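Local coordinates for protein Fe(2+) transporter FeoB (Escherichia coli, PDB 3I8S) that drives ferrous iron uptake with GTP, probably coupling GTP binding to channel opening, this chain being its cytosolic GTPase and helical region, at residues A[2-7]-A[161-166]; A[79-84]-A[106-111]; A[100-105]-A[254-259]; A[146-151]-A[157-162]; A[183-188]-A[207-212]. All coordinates share one frame; numbering follows the deposited sequence.

Interactions 1, 2, 3 and 5 are buried, and interaction 4 lies nearer the surface. All five contacts are apolar across the segments. Interactions 1 and 4 share helix 154-164, which packs on the central sheet: interaction 1 uses a Leu, two Ile and a Tyr, while interaction 4 sets the helix's small Ala residues against a branched Ile. Interactions 2 and 3 share helix 98-111. Interaction 2 joins it to a helix of the GTPase domain, interaction 3 to the long helix 240-259 of the helical domain. Interaction 5 lies within the helical domain. It touches interaction 2 through a probable Gln107-Gln207 hydrogen bond, a polar link between the two domains.

Interaction 1: A[2-7]-A[161-166]; sequences KKLTIG and LAIDRY
A helix-on-sheet contact of the GTPase domain joins Leu4 and Ile6 of strand 4-10 to Ile163 of helix 154-164 and to Tyr166 just beyond it. The contact is apolar, with no hydrogen bond between the segments. Ile163 spans two strand residues. Its CG2 meets Leu4 CD2 at 3.8 Å. Its other branch runs on to Ile6, where Ile163 CD1 and Ile6 CD1 are 3.9 Å apart, methyl against methyl. Ile6 CD1 also lies 4.1 Å from Ile163 CG2, so it sits against both branches. The two methyls of Leu4 divide the work. While CD2 goes to Ile163, Leu4 CD1 reaches Tyr166 CE1 at 3.9 Å and approaches that ring at a slant. The two side chains run antiparallel past one another. CG of Leu4 is anti to its own backbone N (chi1 -176°), which carries both methyls out toward the helix. Tyr166 was modelled in two conformers, and its contact is described for one of them. Tyr166 N bonds back to Ile163 O at 3.0 Å. Asp164 ties the same helix end to the turn between strands 39-46 and 51-56, through Thr47, His50 and Asp49. Ile6 also packs on Leu54 of strand 51-56 and on Ile90 of strand 88-94, while Ile163 reaches Ile90 and Ile116 of strand 115-120.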
# COMPACT_ATOMS: atom_id res chain seq x y z
N LYS A 2 11.36 -22.94 1.30
CA LYS A 2 10.40 -21.88 1.01
C LYS A 2 10.54 -20.77 2.05
O LYS A 2 10.50 -21.04 3.24
CB LYS A 2 8.96 -22.44 0.98
CG LYS A 2 7.94 -21.39 0.56
CD LYS A 2 6.54 -21.92 0.27
CE LYS A 2 5.62 -20.78 -0.14
NZ LYS A 2 4.23 -21.22 -0.27
N LYS A 3 10.74 -19.53 1.61
CA LYS A 3 10.91 -18.40 2.55
C LYS A 3 9.60 -17.71 2.76
O LYS A 3 8.65 -17.90 2.01
CB LYS A 3 11.95 -17.40 2.04
CG LYS A 3 13.29 -18.01 1.78
CD LYS A 3 13.80 -18.64 3.02
CE LYS A 3 15.13 -19.29 2.81
NZ LYS A 3 16.07 -18.20 2.63
N LEU A 4 9.55 -16.86 3.79
CA LEU A 4 8.44 -15.92 3.89
C LEU A 4 8.82 -14.73 3.06
O LEU A 4 9.87 -14.14 3.31
CB LEU A 4 8.19 -15.48 5.34
CG LEU A 4 7.00 -14.58 5.58
CD1 LEU A 4 5.63 -15.27 5.36
CD2 LEU A 4 7.07 -14.02 7.04
N THR A 5 7.99 -14.40 2.06
CA THR A 5 8.31 -13.31 1.14
C THR A 5 7.58 -12.04 1.53
O THR A 5 6.34 -12.01 1.59
CB THR A 5 7.95 -13.69 -0.29
OG1 THR A 5 8.64 -14.89 -0.63
CG2 THR A 5 8.33 -12.57 -1.28
N ILE A 6 8.36 -11.00 1.77
CA ILE A 6 7.87 -9.69 2.16
C ILE A 6 8.29 -8.61 1.15
O ILE A 6 9.48 -8.49 0.78
CB ILE A 6 8.37 -9.31 3.56
CG1 ILE A 6 8.01 -10.38 4.57
CG2 ILE A 6 7.80 -7.91 3.92
CD1 ILE A 6 8.39 -10.04 5.95
N GLY A 7 7.29 -7.82 0.69
CA GLY A 7 7.53 -6.66 -0.17
C GLY A 7 7.74 -5.44 0.71
O GLY A 7 6.89 -5.17 1.60
N LEU A 161 8.87 -8.95 15.64
CA LEU A 161 7.74 -9.49 16.42
C LEU A 161 6.45 -9.47 15.58
O LEU A 161 5.74 -10.45 15.51
CB LEU A 161 7.50 -8.66 17.68
CG LEU A 161 6.36 -9.03 18.65
CD1 LEU A 161 6.36 -10.51 18.98
CD2 LEU A 161 6.44 -8.24 20.01
N ALA A 162 6.16 -8.29 15.03
CA ALA A 162 5.01 -8.09 14.17
C ALA A 162 4.98 -9.05 12.98
O ALA A 162 3.92 -9.59 12.65
CB ALA A 162 4.92 -6.59 13.74
N ILE A 163 6.12 -9.28 12.35
CA ILE A 163 6.21 -10.25 11.24
C ILE A 163 5.80 -11.65 11.74
O ILE A 163 4.96 -12.35 11.13
CB ILE A 163 7.64 -10.24 10.61
CG1 ILE A 163 7.94 -8.93 9.84
CG2 ILE A 163 7.81 -11.50 9.73
CD1 ILE A 163 9.46 -8.73 9.44
N ASP A 164 6.34 -12.06 12.89
CA ASP A 164 5.99 -13.38 13.45
C ASP A 164 4.51 -13.54 13.87
O ASP A 164 4.02 -14.64 14.18
CB ASP A 164 6.93 -13.75 14.60
CG ASP A 164 8.31 -14.17 14.12
OD1 ASP A 164 9.21 -14.26 14.95
OD2 ASP A 164 8.48 -14.44 12.92
N ARG A 165 3.82 -12.43 13.94
CA ARG A 165 2.42 -12.40 14.23
C ARG A 165 1.53 -11.95 13.06
O ARG A 165 0.34 -11.67 13.28
CB ARG A 165 2.24 -11.43 15.37
CG ARG A 165 2.84 -11.92 16.63
CD ARG A 165 2.56 -10.94 17.74
NE ARG A 165 2.95 -11.55 18.99
CZ ARG A 165 3.07 -10.90 20.14
NH1 ARG A 165 2.82 -9.60 20.21
NH2 ARG A 165 3.46 -11.56 21.19
N TYR A 166 2.03 -11.94 11.85
CA TYR A 166 1.26 -11.24 10.81
C TYR A 166 -0.02 -12.02 10.49
O TYR A 166 -0.11 -13.21 10.65
CB TYR A 166 2.07 -10.94 9.57
CG TYR A 166 1.98 -12.00 8.54
CD1 TYR A 166 2.82 -13.10 8.59
CD2 TYR A 166 1.03 -11.93 7.52
CE1 TYR A 166 2.72 -14.11 7.64
CE2 TYR A 166 0.94 -12.91 6.55
CZ TYR A 166 1.79 -14.01 6.62
OH TYR A 166 1.71 -15.01 5.68

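Interaction 2: A[79-84]-A[106-111]; sequences HYILSG and LQLLEL
Ile81 of helix 72-83 faces Leu108 and Leu111 of helix 98-111. These three buried side chains make the closer-packed part of the contact. Ile81 CG2 does all the close touching from its side. It lies 4.2 Å from Leu108 CD2 and 4.2 Å from Leu111 CD1, so one methyl is shared by two leucines. The Ile81 and Leu111 side chains cross at about a right angle. CG2 of Ile81 stands anti to the backbone N, and that places the methyl on the side of the other helix. Ile81 was modelled in two conformers, so these distances belong to one of them. No hydrogen bond joins the segments.

The contact is looser toward the end of helix 72-83. Leu82 is partly exposed and approaches only with its tip, in one of its two conformers. Beyond it, Ser83 and Gly84 lie at the solvent side and do not touch the other helix. Here the chain closes its last turn on itself. Tyr80 O is gripped twice, by Ser83 N at 3.0 Å and by Ser83 OG at 2.6 Å; the hydroxyl comes in the carbonyl plane, on a lone pair. Gly84 then leaves the helix with positive phi.

Around the contact, Leu57, part of a predicted GTP site, touches Ile81, and Trp203 of helix 198-210 packs on Leu111. Two helices that precede and follow strand 88-94 in the chain, packed against each other, fit the successive beta-alpha-beta crossovers of a P-loop GTPase domain.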
# COMPACT_ATOMS: atom_id res chain seq x y z
N HIS A 79 2.72 -3.98 -10.18
CA HIS A 79 2.77 -5.27 -10.81
C HIS A 79 3.24 -6.33 -9.79
O HIS A 79 2.67 -7.40 -9.70
CB HIS A 79 3.72 -5.19 -11.99
CG HIS A 79 4.00 -6.51 -12.63
ND1 HIS A 79 5.05 -7.31 -12.25
CD2 HIS A 79 3.33 -7.19 -13.57
CE1 HIS A 79 5.05 -8.41 -12.97
NE2 HIS A 79 4.01 -8.36 -13.78
N TYR A 80 4.25 -6.02 -9.01
CA TYR A 80 4.70 -6.97 -7.98
C TYR A 80 3.60 -7.27 -6.96
O TYR A 80 3.30 -8.41 -6.63
CB TYR A 80 5.89 -6.43 -7.23
CG TYR A 80 6.46 -7.43 -6.26
CD1 TYR A 80 7.29 -8.46 -6.70
CD2 TYR A 80 6.13 -7.36 -4.91
CE1 TYR A 80 7.78 -9.41 -5.80
CE2 TYR A 80 6.62 -8.29 -4.00
CZ TYR A 80 7.48 -9.29 -4.45
OH TYR A 80 7.91 -10.26 -3.54
N ILE A 81 2.96 -6.22 -6.52
CA ILE A 81 1.96 -6.34 -5.45
C ILE A 81 0.80 -7.23 -5.97
O ILE A 81 0.32 -8.11 -5.25
CB ILE A 81 1.59 -4.90 -4.91
CG1 ILE A 81 2.85 -4.10 -4.43
CG2 ILE A 81 0.51 -4.94 -3.82
CD1 ILE A 81 3.37 -4.39 -3.03
N LEU A 82 0.39 -7.07 -7.24
CA LEU A 82 -0.69 -7.87 -7.85
C LEU A 82 -0.27 -9.29 -8.24
O LEU A 82 -1.09 -10.12 -8.56
CB LEU A 82 -1.25 -7.19 -9.09
CG LEU A 82 -2.05 -5.89 -8.96
CD1 LEU A 82 -1.27 -4.80 -8.31
CD2 LEU A 82 -2.52 -5.46 -10.34
N SER A 83 1.03 -9.55 -8.25
CA SER A 83 1.56 -10.83 -8.69
C SER A 83 1.27 -11.93 -7.70
O SER A 83 1.21 -13.11 -8.08
CB SER A 83 3.09 -10.76 -8.88
OG SER A 83 3.74 -10.79 -7.63
N GLY A 84 1.10 -11.54 -6.45
CA GLY A 84 0.80 -12.52 -5.39
C GLY A 84 2.01 -13.29 -4.86
O GLY A 84 1.87 -14.30 -4.15
N LEU A 106 -3.42 3.35 1.89
CA LEU A 106 -4.83 3.05 1.64
C LEU A 106 -4.99 2.19 0.42
O LEU A 106 -5.83 1.33 0.40
CB LEU A 106 -5.70 4.28 1.57
CG LEU A 106 -6.41 4.59 2.90
CD1 LEU A 106 -5.46 4.68 4.06
CD2 LEU A 106 -7.29 5.89 2.77
N GLN A 107 -4.19 2.41 -0.63
CA GLN A 107 -4.26 1.56 -1.82
C GLN A 107 -3.92 0.12 -1.48
O GLN A 107 -4.60 -0.79 -1.94
CB GLN A 107 -3.35 2.07 -2.94
CG GLN A 107 -3.71 3.47 -3.44
CD GLN A 107 -3.88 3.56 -4.98
OE1 GLN A 107 -2.90 3.72 -5.73
NE2 GLN A 107 -5.12 3.44 -5.44
N LEU A 108 -2.87 -0.09 -0.70
CA LEU A 108 -2.44 -1.43 -0.28
C LEU A 108 -3.53 -2.11 0.52
O LEU A 108 -3.84 -3.27 0.27
CB LEU A 108 -1.18 -1.42 0.57
CG LEU A 108 0.02 -0.76 -0.07
CD1 LEU A 108 1.07 -0.70 0.97
CD2 LEU A 108 0.41 -1.57 -1.29
N LEU A 109 -4.14 -1.37 1.43
CA LEU A 109 -5.19 -1.93 2.30
C LEU A 109 -6.45 -2.28 1.50
O LEU A 109 -7.11 -3.29 1.77
CB LEU A 109 -5.49 -0.89 3.41
CG LEU A 109 -4.34 -0.68 4.41
CD1 LEU A 109 -4.65 0.50 5.37
CD2 LEU A 109 -4.05 -1.95 5.15
N GLU A 110 -6.79 -1.46 0.52
CA GLU A 110 -7.92 -1.74 -0.35
C GLU A 110 -7.74 -3.00 -1.22
O GLU A 110 -8.72 -3.67 -1.55
CB GLU A 110 -8.23 -0.55 -1.24
CG GLU A 110 -8.81 0.61 -0.54
CD GLU A 110 -9.50 1.54 -1.50
OE1 GLU A 110 -8.82 2.12 -2.40
OE2 GLU A 110 -10.71 1.65 -1.39
N LEU A 111 -6.49 -3.31 -1.56
CA LEU A 111 -6.17 -4.56 -2.27
C LEU A 111 -6.26 -5.76 -1.34
O LEU A 111 -6.39 -6.93 -1.77
CB LEU A 111 -4.75 -4.48 -2.88
CG LEU A 111 -4.73 -3.69 -4.17
CD1 LEU A 111 -3.28 -3.31 -4.52
CD2 LEU A 111 -5.40 -4.53 -5.26

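Interaction 3: A[100-105]-A[254-259]; sequences RNLYLT and AICDVV
The backbones of Leu102 and Cys256 come nearest, with CA atoms 9.2 Å apart, and both segments are helical. One methyl carries the contact. Leu102 CD1 lies 3.9 Å from Cys256 SG and 4.2 Å from Ile255 CG2, so it rests against two consecutive residues of helix 240-259. Cys256 SG stands anti to its own carbonyl carbon (chi1 -71°), a setting that points the sulfur across the gap to the leucine. The interface between the segments is small and purely apolar, and all three touching residues are buried. It joins the two parts of the cytosolic region: helix 98-111 belongs to the GTPase domain, and helix 240-259 to the helical domain that follows it. Helix 98-111 is kinked at Tyr103 and Leu104, where the regular helical bonding lapses; Tyr103 N makes a weak bond of 3.3 Å to Arg100 O. Thr105 OG1 gives Asn101 O a weak bond of 3.3 Å across this bend. On another side of helix 98-111, Tyr103 makes a second link between the domains. Its ring stacks with that of Tyr249, and its hydroxyl is hydrogen-bonded to Arg248, both on helix 240-259. Cys256 packs on Leu98 and Glu99 as well, near the start of helix 98-111, while Ile255 turns to Leu137 of helix 134-141.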
# COMPACT_ATOMS: atom_id res chain seq x y z
N ARG A 100 0.25 12.68 3.21
CA ARG A 100 0.80 12.35 1.89
C ARG A 100 1.10 10.86 1.78
O ARG A 100 0.73 10.17 0.79
CB ARG A 100 2.09 13.14 1.62
CG ARG A 100 2.77 12.77 0.27
CD ARG A 100 3.79 13.78 -0.15
NE ARG A 100 4.12 13.68 -1.57
CZ ARG A 100 4.34 14.73 -2.37
NH1 ARG A 100 4.23 15.99 -1.94
NH2 ARG A 100 4.66 14.54 -3.65
N ASN A 101 1.81 10.35 2.78
CA ASN A 101 2.25 8.96 2.73
C ASN A 101 1.11 7.95 2.80
O ASN A 101 1.24 6.82 2.28
CB ASN A 101 3.25 8.64 3.86
CG ASN A 101 4.68 9.10 3.55
OD1 ASN A 101 5.61 8.30 3.62
ND2 ASN A 101 4.85 10.39 3.19
N LEU A 102 -0.00 8.34 3.44
CA LEU A 102 -1.10 7.41 3.61
C LEU A 102 -1.87 7.10 2.30
O LEU A 102 -2.70 6.19 2.27
CB LEU A 102 -2.06 7.90 4.71
CG LEU A 102 -1.60 7.63 6.16
CD1 LEU A 102 -2.66 8.26 7.14
CD2 LEU A 102 -1.38 6.15 6.42
N TYR A 103 -1.66 7.88 1.24
CA TYR A 103 -2.38 7.58 -0.01
C TYR A 103 -2.00 6.16 -0.48
O TYR A 103 -2.85 5.32 -0.79
CB TYR A 103 -2.12 8.62 -1.06
CG TYR A 103 -3.05 8.49 -2.24
CD1 TYR A 103 -4.32 9.04 -2.19
CD2 TYR A 103 -2.69 7.76 -3.38
CE1 TYR A 103 -5.20 8.90 -3.23
CE2 TYR A 103 -3.56 7.63 -4.45
CZ TYR A 103 -4.83 8.20 -4.35
OH TYR A 103 -5.71 8.09 -5.39
N LEU A 104 -0.70 5.90 -0.52
CA LEU A 104 -0.19 4.57 -0.85
C LEU A 104 -0.72 3.49 0.11
O LEU A 104 -1.22 2.47 -0.30
CB LEU A 104 1.33 4.57 -0.81
CG LEU A 104 2.01 3.23 -1.17
CD1 LEU A 104 1.64 2.68 -2.55
CD2 LEU A 104 3.58 3.45 -1.08
N THR A 105 -0.60 3.73 1.40
CA THR A 105 -1.10 2.81 2.39
C THR A 105 -2.56 2.38 2.13
O THR A 105 -2.88 1.18 2.16
CB THR A 105 -0.98 3.43 3.80
OG1 THR A 105 0.29 4.09 3.97
CG2 THR A 105 -1.18 2.33 4.83
N ALA A 254 -9.69 12.52 7.51
CA ALA A 254 -10.44 12.18 8.73
C ALA A 254 -9.55 11.41 9.72
O ALA A 254 -9.58 11.67 10.92
CB ALA A 254 -11.70 11.35 8.34
N ILE A 255 -8.76 10.47 9.21
CA ILE A 255 -7.75 9.73 9.99
C ILE A 255 -6.72 10.67 10.60
O ILE A 255 -6.47 10.68 11.81
CB ILE A 255 -7.02 8.61 9.10
CG1 ILE A 255 -8.01 7.55 8.67
CG2 ILE A 255 -5.85 7.94 9.86
CD1 ILE A 255 -7.42 6.47 7.68
N CYS A 256 -6.18 11.54 9.78
CA CYS A 256 -5.14 12.40 10.23
C CYS A 256 -5.61 13.42 11.26
O CYS A 256 -4.83 13.79 12.14
CB CYS A 256 -4.46 13.09 9.07
SG CYS A 256 -3.49 11.93 8.17
N ASP A 257 -6.86 13.83 11.18
CA ASP A 257 -7.44 14.73 12.17
C ASP A 257 -7.41 14.14 13.58
O ASP A 257 -7.26 14.87 14.52
CB ASP A 257 -8.90 15.07 11.85
CG ASP A 257 -9.05 16.12 10.76
OD1 ASP A 257 -8.02 16.69 10.33
OD2 ASP A 257 -10.22 16.36 10.33
N VAL A 258 -7.58 12.83 13.69
CA VAL A 258 -7.56 12.13 14.96
C VAL A 258 -6.15 11.78 15.41
O VAL A 258 -5.77 11.96 16.56
CB VAL A 258 -8.39 10.83 14.86
CG1 VAL A 258 -8.26 10.01 16.13
CG2 VAL A 258 -9.89 11.16 14.58
N VAL A 259 -5.39 11.25 14.46
CA VAL A 259 -4.12 10.59 14.72
C VAL A 259 -2.91 11.53 14.89
O VAL A 259 -1.99 11.20 15.64
CB VAL A 259 -3.89 9.58 13.56
CG1 VAL A 259 -2.48 9.19 13.35
CG2 VAL A 259 -4.88 8.39 13.78

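Interaction 4: A[146-151]-A[157-162]; sequences IPLVST and EALKLA
Ile146 lies across helix 154-164 with its two branches parted over successive turns. Its CG2 drops onto Ala158, 3.7 Å from Ala158 CB, and also lies 3.8 Å from Leu159 N. Its longer branch runs to the next turn, where Ile146 CD1 is 3.8 Å from Ala162 CB. CG1 stands anti to the carbonyl carbon (chi1 -53°), while CG2 is anti to the backbone N, and this spread lets one side chain meet both alanines. With alanines on this side of the helix, strand and helix come close: the CA atoms of Ile146 and Leu159 are 6.3 Å apart. Leu148 and Leu159 meet more loosely, through methyls only, with Leu148 CD2 4.3 Å from Leu159 CD2. Both leucines also pack on Leu19 of the helix after the P-loop. Leu148 is the centre of an inverse gamma turn, closed by a weak bond of 2.9 Å from Val149 N to Pro147 O. That turn takes the chain from the strand into Val149, Ser150 and Thr151, which bind GTP. The strand and the returning helix frame the G5 loop of a GTPase domain, the loop that mediates fast GDP release in this protein.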
# COMPACT_ATOMS: atom_id res chain seq x y z
N ILE A 146 3.88 -0.04 13.62
CA ILE A 146 5.04 -0.24 14.45
C ILE A 146 5.94 0.99 14.37
O ILE A 146 6.47 1.31 13.31
CB ILE A 146 5.87 -1.51 14.01
CG1 ILE A 146 4.97 -2.74 13.92
CG2 ILE A 146 7.06 -1.71 14.89
CD1 ILE A 146 4.20 -3.06 15.08
N PRO A 147 6.16 1.66 15.48
CA PRO A 147 7.06 2.83 15.46
C PRO A 147 8.54 2.42 15.39
O PRO A 147 9.01 1.65 16.24
CB PRO A 147 6.75 3.52 16.76
CG PRO A 147 6.22 2.50 17.66
CD PRO A 147 5.61 1.41 16.82
N LEU A 148 9.27 2.93 14.39
CA LEU A 148 10.65 2.52 14.20
C LEU A 148 11.59 3.37 15.01
O LEU A 148 12.26 4.29 14.52
CB LEU A 148 11.05 2.48 12.72
CG LEU A 148 10.57 1.34 11.83
CD1 LEU A 148 11.26 1.54 10.45
CD2 LEU A 148 10.82 -0.03 12.43
N VAL A 149 11.61 3.04 16.29
CA VAL A 149 12.45 3.66 17.24
C VAL A 149 13.88 3.23 16.93
O VAL A 149 14.20 2.01 16.88
CB VAL A 149 12.02 3.21 18.65
CG1 VAL A 149 13.05 3.62 19.66
CG2 VAL A 149 10.63 3.80 18.97
N SER A 150 14.74 4.23 16.67
CA SER A 150 16.16 3.94 16.38
C SER A 150 16.93 3.44 17.61
O SER A 150 17.72 2.50 17.50
CB SER A 150 16.87 5.16 15.78
OG SER A 150 16.75 6.27 16.64
N THR A 151 16.68 4.02 18.78
CA THR A 151 17.47 3.67 19.96
C THR A 151 17.51 2.15 20.25
O THR A 151 16.49 1.43 20.36
CB THR A 151 17.14 4.58 21.22
OG1 THR A 151 17.72 4.02 22.41
CG2 THR A 151 15.64 4.78 21.42
N GLU A 157 13.36 -4.71 16.33
CA GLU A 157 12.89 -5.85 17.09
C GLU A 157 11.36 -5.94 17.17
O GLU A 157 10.82 -7.02 17.00
CB GLU A 157 13.55 -5.89 18.47
CG GLU A 157 15.08 -6.16 18.37
CD GLU A 157 15.41 -7.36 17.44
OE1 GLU A 157 15.00 -8.50 17.78
OE2 GLU A 157 16.01 -7.15 16.33
N ALA A 158 10.68 -4.81 17.38
CA ALA A 158 9.21 -4.76 17.34
C ALA A 158 8.64 -5.13 15.95
O ALA A 158 7.59 -5.79 15.84
CB ALA A 158 8.70 -3.42 17.79
N LEU A 159 9.33 -4.71 14.89
CA LEU A 159 8.92 -5.06 13.55
C LEU A 159 9.01 -6.59 13.33
O LEU A 159 8.10 -7.20 12.74
CB LEU A 159 9.80 -4.34 12.52
CG LEU A 159 9.48 -4.52 11.02
CD1 LEU A 159 8.01 -4.11 10.77
CD2 LEU A 159 10.53 -3.71 10.16
N LYS A 160 10.12 -7.20 13.80
CA LYS A 160 10.28 -8.64 13.66
C LYS A 160 9.21 -9.41 14.44
O LYS A 160 8.72 -10.41 13.97
CB LYS A 160 11.70 -9.09 14.00
CG LYS A 160 12.75 -8.64 12.99
CD LYS A 160 14.07 -9.25 13.26
CE LYS A 160 15.12 -8.88 12.27
NZ LYS A 160 16.37 -9.72 12.52
N LEU A 161 8.87 -8.95 15.64
CA LEU A 161 7.74 -9.49 16.42
C LEU A 161 6.45 -9.47 15.58
O LEU A 161 5.74 -10.45 15.51
CB LEU A 161 7.50 -8.66 17.68
CG LEU A 161 6.36 -9.03 18.65
CD1 LEU A 161 6.36 -10.51 18.98
CD2 LEU A 161 6.44 -8.24 20.01
N ALA A 162 6.16 -8.29 15.03
CA ALA A 162 5.01 -8.09 14.17
C ALA A 162 4.98 -9.05 12.98
O ALA A 162 3.92 -9.59 12.65
CB ALA A 162 4.92 -6.59 13.74

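Interaction 5: A[183-188]-A[207-212]; sequences NEADSL and QMLEGD
Glu184 meets Leu209 with its aliphatic base, while its flat carboxylate is led away by a bend at chi2 (-70°) to a salt bridge with Arg232. Two further flat groups meet beyond the contact, near the end of helix 198-210. There the side-chain amide of Gln207 bonds to the carboxylate of Asp212, with Gln207 NE2 3.0 Å from Asp212 OD2. The acceptor lies almost in the amide plane. The N-H reaches OD2 on its anti side, 22° out of the carboxylate plane, and the bond is bent, with an angle of 142° at the hydrogen. Thr64 and Thr65 add further bonds to this pair, and the amide oxygen of Gln207 takes Arg248 and Gln107.

The contact itself is apolar. Leu209 CD1 touches helix 179-191 at its backbone, 3.7 Å from Ala185 N. The same methyl lies 4.0 Å from Glu184 CB and 4.1 Å from Ala185 CB. Leu209 CD2 turns to the next turn and meets Leu188 CD1 at 4.1 Å, where the two leucines cross obliquely. One leucine is thus set among three residues of the facing helix. Leu226 and Leu233 of helix 226-236 and Ile244 of helix 240-259 close in on Leu209.

Helix 198-210 ends in a Schellman motif. Asp212 N bonds to Gln207 O, Gly211 N bonds to Met208 O, and Gly211 has positive phi. Asp212 then serves as N-cap of helix 213-218. Helices 179-191, 198-210, 226-236 and 240-259 thus converge around Leu209 in the core of the FeoB cytosolic helical domain.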
# COMPACT_ATOMS: atom_id res chain seq x y z
N ASN A 183 -21.13 -0.04 -7.26
CA ASN A 183 -21.99 -0.87 -8.13
C ASN A 183 -21.32 -1.16 -9.47
O ASN A 183 -21.26 -2.33 -9.92
CB ASN A 183 -23.34 -0.21 -8.39
CG ASN A 183 -24.27 -0.25 -7.19
OD1 ASN A 183 -24.02 -0.93 -6.19
ND2 ASN A 183 -25.35 0.49 -7.28
N GLU A 184 -20.83 -0.11 -10.12
CA GLU A 184 -20.13 -0.27 -11.43
C GLU A 184 -18.82 -1.03 -11.32
O GLU A 184 -18.50 -1.87 -12.19
CB GLU A 184 -19.88 1.09 -12.09
CG GLU A 184 -21.18 1.86 -12.41
CD GLU A 184 -22.03 1.25 -13.54
OE1 GLU A 184 -21.60 0.29 -14.23
OE2 GLU A 184 -23.13 1.73 -13.73
N ALA A 185 -18.04 -0.74 -10.27
CA ALA A 185 -16.78 -1.44 -10.03
C ALA A 185 -17.05 -2.93 -9.86
O ALA A 185 -16.36 -3.75 -10.43
CB ALA A 185 -16.03 -0.87 -8.81
N ASP A 186 -18.10 -3.26 -9.11
CA ASP A 186 -18.45 -4.65 -8.88
C ASP A 186 -18.94 -5.33 -10.17
O ASP A 186 -18.58 -6.47 -10.45
CB ASP A 186 -19.50 -4.78 -7.79
CG ASP A 186 -19.77 -6.23 -7.42
OD1 ASP A 186 -20.97 -6.62 -7.44
OD2 ASP A 186 -18.79 -6.98 -7.15
N SER A 187 -19.73 -4.64 -10.97
CA SER A 187 -20.11 -5.21 -12.28
C SER A 187 -18.90 -5.46 -13.18
O SER A 187 -18.89 -6.44 -13.91
CB SER A 187 -21.12 -4.33 -12.99
OG SER A 187 -22.31 -4.35 -12.25
N LEU A 188 -17.90 -4.59 -13.16
CA LEU A 188 -16.69 -4.88 -13.91
C LEU A 188 -15.99 -6.07 -13.31
O LEU A 188 -15.62 -6.98 -14.04
CB LEU A 188 -15.76 -3.66 -13.97
CG LEU A 188 -16.32 -2.44 -14.70
CD1 LEU A 188 -15.37 -1.21 -14.54
CD2 LEU A 188 -16.65 -2.71 -16.18
N GLN A 207 -10.07 1.38 -10.16
CA GLN A 207 -8.94 1.98 -10.85
C GLN A 207 -9.29 2.28 -12.30
O GLN A 207 -8.91 3.33 -12.83
CB GLN A 207 -7.70 1.09 -10.76
CG GLN A 207 -7.20 0.96 -9.35
CD GLN A 207 -6.65 2.26 -8.86
OE1 GLN A 207 -7.13 2.82 -7.90
NE2 GLN A 207 -5.61 2.75 -9.55
N MET A 208 -10.02 1.37 -12.94
CA MET A 208 -10.37 1.57 -14.35
C MET A 208 -11.35 2.75 -14.50
O MET A 208 -11.24 3.55 -15.43
CB MET A 208 -11.00 0.30 -14.93
CG MET A 208 -10.08 -0.91 -15.08
SD MET A 208 -11.06 -2.37 -15.55
CE MET A 208 -11.54 -1.88 -17.18
N LEU A 209 -12.30 2.83 -13.61
CA LEU A 209 -13.25 3.96 -13.59
C LEU A 209 -12.54 5.31 -13.33
O LEU A 209 -12.96 6.33 -13.85
CB LEU A 209 -14.32 3.74 -12.53
CG LEU A 209 -15.23 2.52 -12.74
CD1 LEU A 209 -16.07 2.19 -11.48
CD2 LEU A 209 -16.11 2.73 -13.96
N GLU A 210 -11.49 5.29 -12.52
CA GLU A 210 -10.67 6.46 -12.29
C GLU A 210 -9.85 6.88 -13.52
O GLU A 210 -9.39 8.01 -13.60
CB GLU A 210 -9.79 6.27 -11.04
CG GLU A 210 -9.23 7.58 -10.53
CD GLU A 210 -8.32 7.43 -9.33
OE1 GLU A 210 -7.71 6.33 -9.17
OE2 GLU A 210 -8.24 8.42 -8.55
N GLY A 211 -9.71 5.97 -14.50
CA GLY A 211 -8.94 6.19 -15.72
C GLY A 211 -7.56 5.56 -15.75
O GLY A 211 -6.75 5.93 -16.59
N ASP A 212 -7.26 4.65 -14.83
CA ASP A 212 -5.96 3.97 -14.79
C ASP A 212 -5.86 3.02 -15.99
O ASP A 212 -6.60 2.05 -16.06
CB ASP A 212 -5.84 3.21 -13.48
CG ASP A 212 -4.51 2.53 -13.28
OD1 ASP A 212 -3.96 1.95 -14.21
OD2 ASP A 212 -4.07 2.49 -12.11